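Local coordinates for CBS domain-containing protein (Pyrococcus horikoshii, PDB 2YZQ) that is of unknown function but binds S-adenosylmethionine through its CBS domains, consistent with a role in sensing that ligand, at residues V37-K40 and E41-V45; V72-E75 and N76-L79; V109-I112 and I113-Y116. One frame throughout, in Å; residues are numbered along the deposited sequence.

Interaction 1. Residues V37-K40 and E41-V45; sequences VVNK and EGKLV
Val37 and Val45 meet across the two strands of a tight beta hairpin and are joined by a backbone hydrogen bond, Val45 N to Val37 O at 2.7 Å, almost straight at 171°. Closer to the turn, Asn39 N donates to Lys43 O in the carbonyl plane. These two bonds frame Val38 and Leu44, an antiparallel non-hydrogen-bonded pair with CA atoms 4.5 Å apart and side chains that diverge.

The second group of bonds belongs to the type I turn from Asn39 to Gly42. It is closed by Gly42 N to Asn39 O at 2.8 Å and reinforced by the Asn39 side chain. With CG lodged between its own backbone N and carbonyl carbon (chi1 56°), the amide folds over the turn, and OD1 accepts from Lys43 N at 3.0 Å, the donor standing above the amide plane, and weakly from Gly42 N. Gly42 itself adopts phi 96°, where a CB would be jammed against the preceding carbonyl oxygen; it completes the classic pairing of a type I turn with a G1 beta bulge.

Apolar contacts are few. Val37 CG1 meets Val45 CG2 at 3.5 Å, the side chains crossing at about a right angle. Outside the hairpin, Val38 and Leu44 both touch Pro103, and Leu44 also packs on Val95 and Val97.

The chemistry thus divides along the hairpin of this CBS domain: a backbone bond and a pair of valine methyls join the strands, whereas at the exposed tip a single asparagine oxygen takes the N-H of Lys43 and, weakly, that of Gly42, and helps fix the chain reversal.

Interaction 2. Residues V72-E75 and N76-L79; sequences VVKE and NDTL
Asp77 reaches back to Lys74 and takes its backbone N-H on the carboxylate. The bond from Lys74 N to Asp77 OD2 is 2.8 Å long and nearly straight at the hydrogen, although the donor stands above the carboxylate plane and not within it. The first torsion of Asp77 accounts for this reach: at chi1 -77° CG lies beside its own backbone N and opposite the carbonyl carbon, which turns the carboxylate toward the strand. OD2 then also rests against aliphatic atoms, 3.5 Å from Val73 CB and 3.6 Å from Lys74 CB. The amino group of Lys74 is carried off by its long chain, with NZ 5.8 Å from Asp77 OD2, so the lysine meets the aspartate through its backbone N-H and CB, not its charge.

Between the two residues the chain makes a type I beta turn, Lys74 to Asp77, closed by Asp77 N donating to Lys74 O at 3.0 Å. In this CBS domain the turn leads from strand 72-74 toward helix 79-89, where Thr78, as N-cap, receives the N-H of Lys81 on OG1. The buried Val73 side chain meanwhile packs on Val3 of helix 3-6 and on Val94 and Val96 of the neighbouring strand.

At the turn's corner Glu75 and Asn76 run side by side. Glu75 holds CG between its backbone N and carbonyl carbon (chi1 73°) and extends beyond it, its CG lying 4.1 Å from Asn76 ND2. The carboxylate and amide planes are inclined by 46°, and a water joins them, donating to Glu75 OE1 at 2.8 Å and accepting from Asn76 ND2. The other end of the amide, OD1, is held by Lys4 NZ.

Interaction 3. Residues V109-I112 and I113-Y116; sequences VGDI and IRRY
Val109 to Tyr116 follow a helical path in which Ile113 N donates to Val109 O, Arg114 N to Gly110 O, Arg115 N to Asp111 O and, weakly, Tyr116 N to Ile112 O, in a stretch that includes a wider pi-type turn. Gly110 O is gripped twice. Besides the straight bond from Arg114 N it accepts from Arg114 NE at 2.9 Å, the latter approaching from far above the carbonyl plane. A bend at chi3 (-67°) brings the edge of the guanidinium back to Gly110 O, and even a CB on this glycine would clash with NH2.

The same bend puts Arg114 NH2 3.5 Å from Asp111 OD1, where the two form a salt bridge. Arg115, the third member of the network, runs alongside Asp111 with carboxylate and guanidinium stacked, their planes 12° apart. OD1 sits 3.3 Å from CZ, over the centre of one guanidinium face, so charge alone joins them, while Arg115 NH1 spends its hydrogens on Ile6 O and Thr8 OG1.

This is the helix that follows strand 103-108 in the CBS domain; Asp111 OD2 takes the N-H of Thr108 where strand gives way to helix. An asparagine here, without the negative charge, would probably leave Arg114 and Arg115 without their shared partner and their guanidinium groups less firmly held. The apolar side of the helix is buried: Val109 CG1 lies 4.3 Å from Ile113 CG1, with Ile113 also against Met247 of helix 240-250. Ile112 CG2 approaches Tyr116 CD2 at 4.2 Å, and the tyrosine hydroxyl is hydrogen-bonded to that of Tyr123.

From the N terminus the three contacts come in series, neither nested nor crossed. Interaction 1 closes the hairpin between strands 34-38 and 44-49, interaction 2 turns the chain from strand 72-74 toward helix 79-89, and interaction 3 lies within helix 109-117. Interactions 1 and 2 belong to successive CBS domains, yet they touch where Leu44 CD2 packs 3.4 Å from Val72 CG1. Interactions 2 and 3 lie in one CBS domain and meet through Leu79 CD1 and Tyr116 CD2, joining the start of helix 79-89 to helix 109-117. Interactions 1 and 3 stay apart, their nearest atoms about 15 Å from each other, with interaction 2 touching both.

Interaction 1. Residues V37-K40 and E41-V45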
ATOM      1  N   VAL A  37     -18.954   3.142  -6.935  1.00 22.50           N
ATOM      2  CA  VAL A  37     -19.980   3.221  -7.972  1.00 23.17           C
ATOM      3  C   VAL A  37     -21.343   2.854  -7.400  1.00 20.18           C
ATOM      4  O   VAL A  37     -21.491   1.835  -6.728  1.00 20.08           O
ATOM      5  CB  VAL A  37     -19.665   2.268  -9.145  1.00 23.72           C
ATOM      6  CG1 VAL A  37     -20.738   2.391 -10.219  1.00 25.30           C
ATOM      7  CG2 VAL A  37     -18.304   2.591  -9.721  1.00 26.65           C
ATOM      8  N   VAL A  38     -22.338   3.688  -7.686  1.00 21.74           N
ATOM      9  CA  VAL A  38     -23.690   3.466  -7.188  1.00 19.55           C
ATOM     10  C   VAL A  38     -24.741   3.518  -8.293  1.00 20.32           C
ATOM     11  O   VAL A  38     -24.485   4.023  -9.389  1.00 20.47           O
ATOM     12  CB  VAL A  38     -24.065   4.530  -6.135  1.00 19.18           C
ATOM     13  CG1 VAL A  38     -23.078   4.484  -4.971  1.00 18.61           C
ATOM     14  CG2 VAL A  38     -24.068   5.909  -6.774  1.00 18.24           C
ATOM     15  N   ASN A  39     -25.923   2.991  -7.998  1.00 19.92           N
ATOM     16  CA  ASN A  39     -27.011   3.019  -8.967  1.00 20.30           C
ATOM     17  C   ASN A  39     -27.880   4.242  -8.690  1.00 20.94           C
ATOM     18  O   ASN A  39     -27.549   5.064  -7.834  1.00 19.29           O
ATOM     19  CB  ASN A  39     -27.851   1.735  -8.906  1.00 19.10           C
ATOM     20  CG  ASN A  39     -28.403   1.445  -7.523  1.00 17.17           C
ATOM     21  OD1 ASN A  39     -28.594   2.347  -6.710  1.00 17.75           O
ATOM     22  ND2 ASN A  39     -28.681   0.174  -7.259  1.00 20.17           N
ATOM     23  N   LYS A  40     -28.988   4.367  -9.411  1.00 20.46           N
ATOM     24  CA  LYS A  40     -29.868   5.514  -9.234  1.00 22.42           C
ATOM     25  C   LYS A  40     -30.302   5.699  -7.784  1.00 21.30           C
ATOM     26  O   LYS A  40     -30.316   6.820  -7.279  1.00 22.50           O
ATOM     27  CB  LYS A  40     -31.101   5.387 -10.134  1.00 23.35           C
ATOM     28  CG  LYS A  40     -32.042   6.584 -10.068  1.00 28.26           C
ATOM     29  CD  LYS A  40     -31.333   7.873 -10.462  1.00 30.02           C
ATOM     30  CE  LYS A  40     -32.284   9.065 -10.440  1.00 32.68           C
ATOM     31  NZ  LYS A  40     -33.385   8.928 -11.436  1.00 32.20           N
ATOM     32  N   GLU A  41     -30.654   4.601  -7.121  1.00 20.72           N
ATOM     33  CA  GLU A  41     -31.079   4.642  -5.724  1.00 20.74           C
ATOM     34  C   GLU A  41     -29.931   5.081  -4.816  1.00 21.39           C
ATOM     35  O   GLU A  41     -30.151   5.499  -3.683  1.00 22.90           O
ATOM     36  CB  GLU A  41     -31.574   3.266  -5.273  1.00 22.42           C
ATOM     37  CG  GLU A  41     -32.941   2.867  -5.803  1.00 25.17           C
ATOM     38  CD  GLU A  41     -34.052   3.756  -5.275  1.00 26.34           C
ATOM     39  OE1 GLU A  41     -34.118   3.961  -4.044  1.00 28.83           O
ATOM     40  OE2 GLU A  41     -34.861   4.244  -6.091  1.00 26.95           O
ATOM     41  N   GLY A  42     -28.703   4.976  -5.316  1.00 19.88           N
ATOM     42  CA  GLY A  42     -27.556   5.374  -4.519  1.00 20.37           C
ATOM     43  C   GLY A  42     -26.888   4.225  -3.786  1.00 19.71           C
ATOM     44  O   GLY A  42     -25.996   4.442  -2.964  1.00 19.25           O
ATOM     45  N   LYS A  43     -27.316   3.000  -4.071  1.00 19.98           N
ATOM     46  CA  LYS A  43     -26.734   1.830  -3.426  1.00 21.09           C
ATOM     47  C   LYS A  43     -25.418   1.462  -4.102  1.00 20.72           C
ATOM     48  O   LYS A  43     -25.264   1.626  -5.310  1.00 19.25           O
ATOM     49  CB  LYS A  43     -27.696   0.642  -3.498  1.00 24.28           C
ATOM     50  CG  LYS A  43     -29.044   0.896  -2.843  1.00 28.75           C
ATOM     51  CD  LYS A  43     -29.876  -0.371  -2.795  1.00 32.12           C
ATOM     52  CE  LYS A  43     -31.233  -0.118  -2.160  1.00 34.58           C
ATOM     53  NZ  LYS A  43     -32.026   0.878  -2.930  1.00 38.04           N
ATOM     54  N   LEU A  44     -24.471   0.967  -3.314  1.00 19.83           N
ATOM     55  CA  LEU A  44     -23.169   0.574  -3.840  1.00 20.65           C
ATOM     56  C   LEU A  44     -23.290  -0.624  -4.776  1.00 20.65           C
ATOM     57  O   LEU A  44     -23.936  -1.619  -4.445  1.00 20.25           O
ATOM     58  CB  LEU A  44     -22.223   0.221  -2.689  1.00 19.33           C
ATOM     59  CG  LEU A  44     -20.790  -0.172  -3.063  1.00 19.57           C
ATOM     60  CD1 LEU A  44     -20.030   1.034  -3.590  1.00 19.27           C
ATOM     61  CD2 LEU A  44     -20.100  -0.747  -1.839  1.00 20.50           C
ATOM     62  N   VAL A  45     -22.665  -0.521  -5.943  1.00 22.93           N
ATOM     63  CA  VAL A  45     -22.685  -1.607  -6.913  1.00 25.63           C
ATOM     64  C   VAL A  45     -21.267  -1.982  -7.337  1.00 26.90           C
ATOM     65  O   VAL A  45     -21.072  -2.915  -8.116  1.00 28.08           O
ATOM     66  CB  VAL A  45     -23.521  -1.240  -8.167  1.00 26.07           C
ATOM     67  CG1 VAL A  45     -24.977  -1.035  -7.770  1.00 27.24           C
ATOM     68  CG2 VAL A  45     -22.971   0.015  -8.820  1.00 26.59           C
TER

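Interaction 2. Residues V72-E75 and N76-L79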
ATOM      1  N   VAL A  72     -16.816  -4.596   1.785  1.00 23.36           N
ATOM      2  CA  VAL A  72     -17.653  -3.567   2.395  1.00 22.36           C
ATOM      3  C   VAL A  72     -17.846  -3.811   3.885  1.00 21.71           C
ATOM      4  O   VAL A  72     -17.876  -4.955   4.345  1.00 21.50           O
ATOM      5  CB  VAL A  72     -19.049  -3.503   1.730  1.00 24.24           C
ATOM      6  CG1 VAL A  72     -18.911  -3.181   0.255  1.00 24.89           C
ATOM      7  CG2 VAL A  72     -19.778  -4.819   1.925  1.00 26.01           C
ATOM      8  N   VAL A  73     -17.972  -2.723   4.638  1.00 19.37           N
ATOM      9  CA  VAL A  73     -18.185  -2.801   6.078  1.00 18.97           C
ATOM     10  C   VAL A  73     -19.097  -1.649   6.472  1.00 17.97           C
ATOM     11  O   VAL A  73     -19.424  -0.800   5.642  1.00 18.62           O
ATOM     12  CB  VAL A  73     -16.865  -2.647   6.869  1.00 18.23           C
ATOM     13  CG1 VAL A  73     -15.905  -3.772   6.515  1.00 20.03           C
ATOM     14  CG2 VAL A  73     -16.231  -1.292   6.568  1.00 18.22           C
ATOM     15  N   LYS A  74     -19.510  -1.640   7.733  1.00 19.43           N
ATOM     16  CA  LYS A  74     -20.346  -0.572   8.268  1.00 19.41           C
ATOM     17  C   LYS A  74     -19.433   0.268   9.155  1.00 19.24           C
ATOM     18  O   LYS A  74     -18.428  -0.236   9.658  1.00 18.68           O
ATOM     19  CB  LYS A  74     -21.508  -1.154   9.072  1.00 21.86           C
ATOM     20  CG  LYS A  74     -22.538  -1.867   8.207  1.00 27.04           C
ATOM     21  CD  LYS A  74     -23.734  -2.330   9.017  1.00 29.87           C
ATOM     22  CE  LYS A  74     -24.806  -2.915   8.111  1.00 33.04           C
ATOM     23  NZ  LYS A  74     -24.272  -4.019   7.264  1.00 35.46           N
ATOM     24  N   GLU A  75     -19.770   1.542   9.352  1.00 18.56           N
ATOM     25  CA  GLU A  75     -18.913   2.414  10.151  1.00 17.93           C
ATOM     26  C   GLU A  75     -18.698   1.975  11.593  1.00 17.24           C
ATOM     27  O   GLU A  75     -17.690   2.328  12.198  1.00 16.19           O
ATOM     28  CB  GLU A  75     -19.424   3.865  10.130  1.00 16.64           C
ATOM     29  CG  GLU A  75     -20.681   4.128  10.947  1.00 19.54           C
ATOM     30  CD  GLU A  75     -20.921   5.611  11.181  1.00 21.26           C
ATOM     31  OE1 GLU A  75     -22.003   5.971  11.695  1.00 24.36           O
ATOM     32  OE2 GLU A  75     -20.025   6.420  10.862  1.00 21.80           O
ATOM     33  N   ASN A  76     -19.622   1.196  12.147  1.00 16.91           N
ATOM     34  CA  ASN A  76     -19.463   0.760  13.527  1.00 18.98           C
ATOM     35  C   ASN A  76     -18.751  -0.580  13.662  1.00 18.87           C
ATOM     36  O   ASN A  76     -18.644  -1.131  14.760  1.00 19.47           O
ATOM     37  CB  ASN A  76     -20.818   0.734  14.239  1.00 20.19           C
ATOM     38  CG  ASN A  76     -21.390   2.128  14.440  1.00 22.08           C
ATOM     39  OD1 ASN A  76     -20.723   3.013  14.977  1.00 23.38           O
ATOM     40  ND2 ASN A  76     -22.632   2.329  14.009  1.00 24.12           N
ATOM     41  N   ASP A  77     -18.267  -1.106  12.541  1.00 17.93           N
ATOM     42  CA  ASP A  77     -17.523  -2.357  12.575  1.00 19.11           C
ATOM     43  C   ASP A  77     -16.128  -2.049  13.112  1.00 18.75           C
ATOM     44  O   ASP A  77     -15.681  -0.899  13.102  1.00 17.92           O
ATOM     45  CB  ASP A  77     -17.411  -2.977  11.177  1.00 19.08           C
ATOM     46  CG  ASP A  77     -18.696  -3.648  10.730  1.00 21.90           C
ATOM     47  OD1 ASP A  77     -19.442  -4.143  11.602  1.00 26.60           O
ATOM     48  OD2 ASP A  77     -18.952  -3.700   9.510  1.00 22.27           O
ATOM     49  N   THR A  78     -15.439  -3.077  13.589  1.00 18.83           N
ATOM     50  CA  THR A  78     -14.097  -2.888  14.122  1.00 19.97           C
ATOM     51  C   THR A  78     -13.094  -2.777  12.983  1.00 18.63           C
ATOM     52  O   THR A  78     -13.363  -3.214  11.864  1.00 19.00           O
ATOM     53  CB  THR A  78     -13.677  -4.076  14.994  1.00 19.89           C
ATOM     54  OG1 THR A  78     -13.678  -5.266  14.195  1.00 20.92           O
ATOM     55  CG2 THR A  78     -14.637  -4.248  16.164  1.00 21.71           C
ATOM     56  N   LEU A  79     -11.937  -2.183  13.264  1.00 19.10           N
ATOM     57  CA  LEU A  79     -10.905  -2.065  12.242  1.00 19.96           C
ATOM     58  C   LEU A  79     -10.422  -3.470  11.919  1.00 19.91           C
ATOM     59  O   LEU A  79      -9.974  -3.744  10.807  1.00 19.65           O
ATOM     60  CB  LEU A  79      -9.728  -1.220  12.739  1.00 20.29           C
ATOM     61  CG  LEU A  79      -9.932   0.291  12.792  1.00 21.86           C
ATOM     62  CD1 LEU A  79      -8.664   0.952  13.308  1.00 23.96           C
ATOM     63  CD2 LEU A  79     -10.278   0.814  11.404  1.00 20.48           C
TER
HETATM   64  O   HOH W   1     -23.522   5.305  13.918  1.00 27.22           O

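Interaction 3. Residues V109-I112 and I113-Y116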
ATOM      1  N   VAL A 109      -5.789   1.302   3.190  1.00 15.74           N
ATOM      2  CA  VAL A 109      -4.671   0.820   3.982  1.00 15.85           C
ATOM      3  C   VAL A 109      -3.909   2.053   4.456  1.00 14.69           C
ATOM      4  O   VAL A 109      -3.458   2.114   5.598  1.00 14.89           O
ATOM      5  CB  VAL A 109      -3.729  -0.066   3.141  1.00 16.46           C
ATOM      6  CG1 VAL A 109      -2.458  -0.357   3.923  1.00 15.57           C
ATOM      7  CG2 VAL A 109      -4.428  -1.363   2.779  1.00 18.00           C
ATOM      8  N   GLY A 110      -3.787   3.034   3.566  1.00 15.63           N
ATOM      9  CA  GLY A 110      -3.093   4.266   3.900  1.00 14.66           C
ATOM     10  C   GLY A 110      -3.717   4.946   5.106  1.00 15.21           C
ATOM     11  O   GLY A 110      -3.008   5.430   5.990  1.00 15.38           O
ATOM     12  N   ASP A 111      -5.045   4.979   5.147  1.00 15.71           N
ATOM     13  CA  ASP A 111      -5.745   5.601   6.266  1.00 14.37           C
ATOM     14  C   ASP A 111      -5.408   4.902   7.573  1.00 14.30           C
ATOM     15  O   ASP A 111      -5.197   5.549   8.598  1.00 14.82           O
ATOM     16  CB  ASP A 111      -7.265   5.547   6.075  1.00 14.94           C
ATOM     17  CG  ASP A 111      -7.747   6.376   4.906  1.00 15.28           C
ATOM     18  OD1 ASP A 111      -7.189   7.467   4.665  1.00 16.85           O
ATOM     19  OD2 ASP A 111      -8.709   5.938   4.238  1.00 16.04           O
ATOM     20  N   ILE A 112      -5.373   3.575   7.542  1.00 12.83           N
ATOM     21  CA  ILE A 112      -5.075   2.815   8.744  1.00 12.91           C
ATOM     22  C   ILE A 112      -3.658   3.116   9.227  1.00 14.05           C
ATOM     23  O   ILE A 112      -3.430   3.287  10.417  1.00 13.97           O
ATOM     24  CB  ILE A 112      -5.261   1.303   8.499  1.00 13.85           C
ATOM     25  CG1 ILE A 112      -6.740   1.022   8.207  1.00 14.40           C
ATOM     26  CG2 ILE A 112      -4.787   0.510   9.711  1.00 15.06           C
ATOM     27  CD1 ILE A 112      -7.069  -0.428   7.949  1.00 16.74           C
ATOM     28  N   ILE A 113      -2.715   3.204   8.299  1.00 14.19           N
ATOM     29  CA  ILE A 113      -1.331   3.496   8.662  1.00 15.47           C
ATOM     30  C   ILE A 113      -1.168   4.903   9.244  1.00 15.04           C
ATOM     31  O   ILE A 113      -0.643   5.075  10.347  1.00 15.34           O
ATOM     32  CB  ILE A 113      -0.395   3.384   7.435  1.00 17.72           C
ATOM     33  CG1 ILE A 113      -0.418   1.955   6.887  1.00 22.80           C
ATOM     34  CG2 ILE A 113       1.022   3.816   7.812  1.00 16.37           C
ATOM     35  CD1 ILE A 113      -0.087   0.896   7.900  1.00 24.39           C
ATOM     36  N   ARG A 114      -1.633   5.898   8.499  1.00 16.45           N
ATOM     37  CA  ARG A 114      -1.502   7.298   8.893  1.00 17.31           C
ATOM     38  C   ARG A 114      -2.368   7.786  10.052  1.00 17.28           C
ATOM     39  O   ARG A 114      -1.897   8.545  10.904  1.00 18.18           O
ATOM     40  CB  ARG A 114      -1.761   8.190   7.675  1.00 18.80           C
ATOM     41  CG  ARG A 114      -0.764   7.998   6.541  1.00 24.16           C
ATOM     42  CD  ARG A 114      -1.241   8.667   5.261  1.00 28.01           C
ATOM     43  NE  ARG A 114      -2.431   8.010   4.723  1.00 32.63           N
ATOM     44  CZ  ARG A 114      -2.995   8.313   3.559  1.00 34.80           C
ATOM     45  NH1 ARG A 114      -2.480   9.271   2.798  1.00 36.45           N
ATOM     46  NH2 ARG A 114      -4.069   7.652   3.148  1.00 34.73           N
ATOM     47  N   ARG A 115      -3.624   7.358  10.086  1.00 16.93           N
ATOM     48  CA  ARG A 115      -4.548   7.808  11.124  1.00 16.33           C
ATOM     49  C   ARG A 115      -4.642   6.916  12.348  1.00 17.23           C
ATOM     50  O   ARG A 115      -5.094   7.354  13.407  1.00 17.58           O
ATOM     51  CB  ARG A 115      -5.946   7.973  10.528  1.00 16.88           C
ATOM     52  CG  ARG A 115      -6.016   8.947   9.369  1.00 19.16           C
ATOM     53  CD  ARG A 115      -7.364   8.872   8.658  1.00 20.72           C
ATOM     54  NE  ARG A 115      -7.430   9.815   7.542  1.00 23.89           N
ATOM     55  CZ  ARG A 115      -8.404   9.847   6.638  1.00 22.74           C
ATOM     56  NH1 ARG A 115      -9.408   8.983   6.704  1.00 22.34           N
ATOM     57  NH2 ARG A 115      -8.372  10.746   5.661  1.00 24.51           N
ATOM     58  N   TYR A 116      -4.209   5.667  12.216  1.00 16.31           N
ATOM     59  CA  TYR A 116      -4.301   4.735  13.326  1.00 14.99           C
ATOM     60  C   TYR A 116      -2.961   4.246  13.870  1.00 16.10           C
ATOM     61  O   TYR A 116      -2.548   4.642  14.960  1.00 16.56           O
ATOM     62  CB  TYR A 116      -5.172   3.549  12.903  1.00 17.13           C
ATOM     63  CG  TYR A 116      -5.442   2.547  13.997  1.00 19.99           C
ATOM     64  CD1 TYR A 116      -6.057   2.931  15.187  1.00 22.05           C
ATOM     65  CD2 TYR A 116      -5.105   1.204  13.831  1.00 22.42           C
ATOM     66  CE1 TYR A 116      -6.334   2.004  16.185  1.00 23.81           C
ATOM     67  CE2 TYR A 116      -5.380   0.271  14.820  1.00 24.11           C
ATOM     68  CZ  TYR A 116      -5.994   0.676  15.995  1.00 24.61           C
ATOM     69  OH  TYR A 116      -6.272  -0.248  16.976  1.00 27.31           O
TER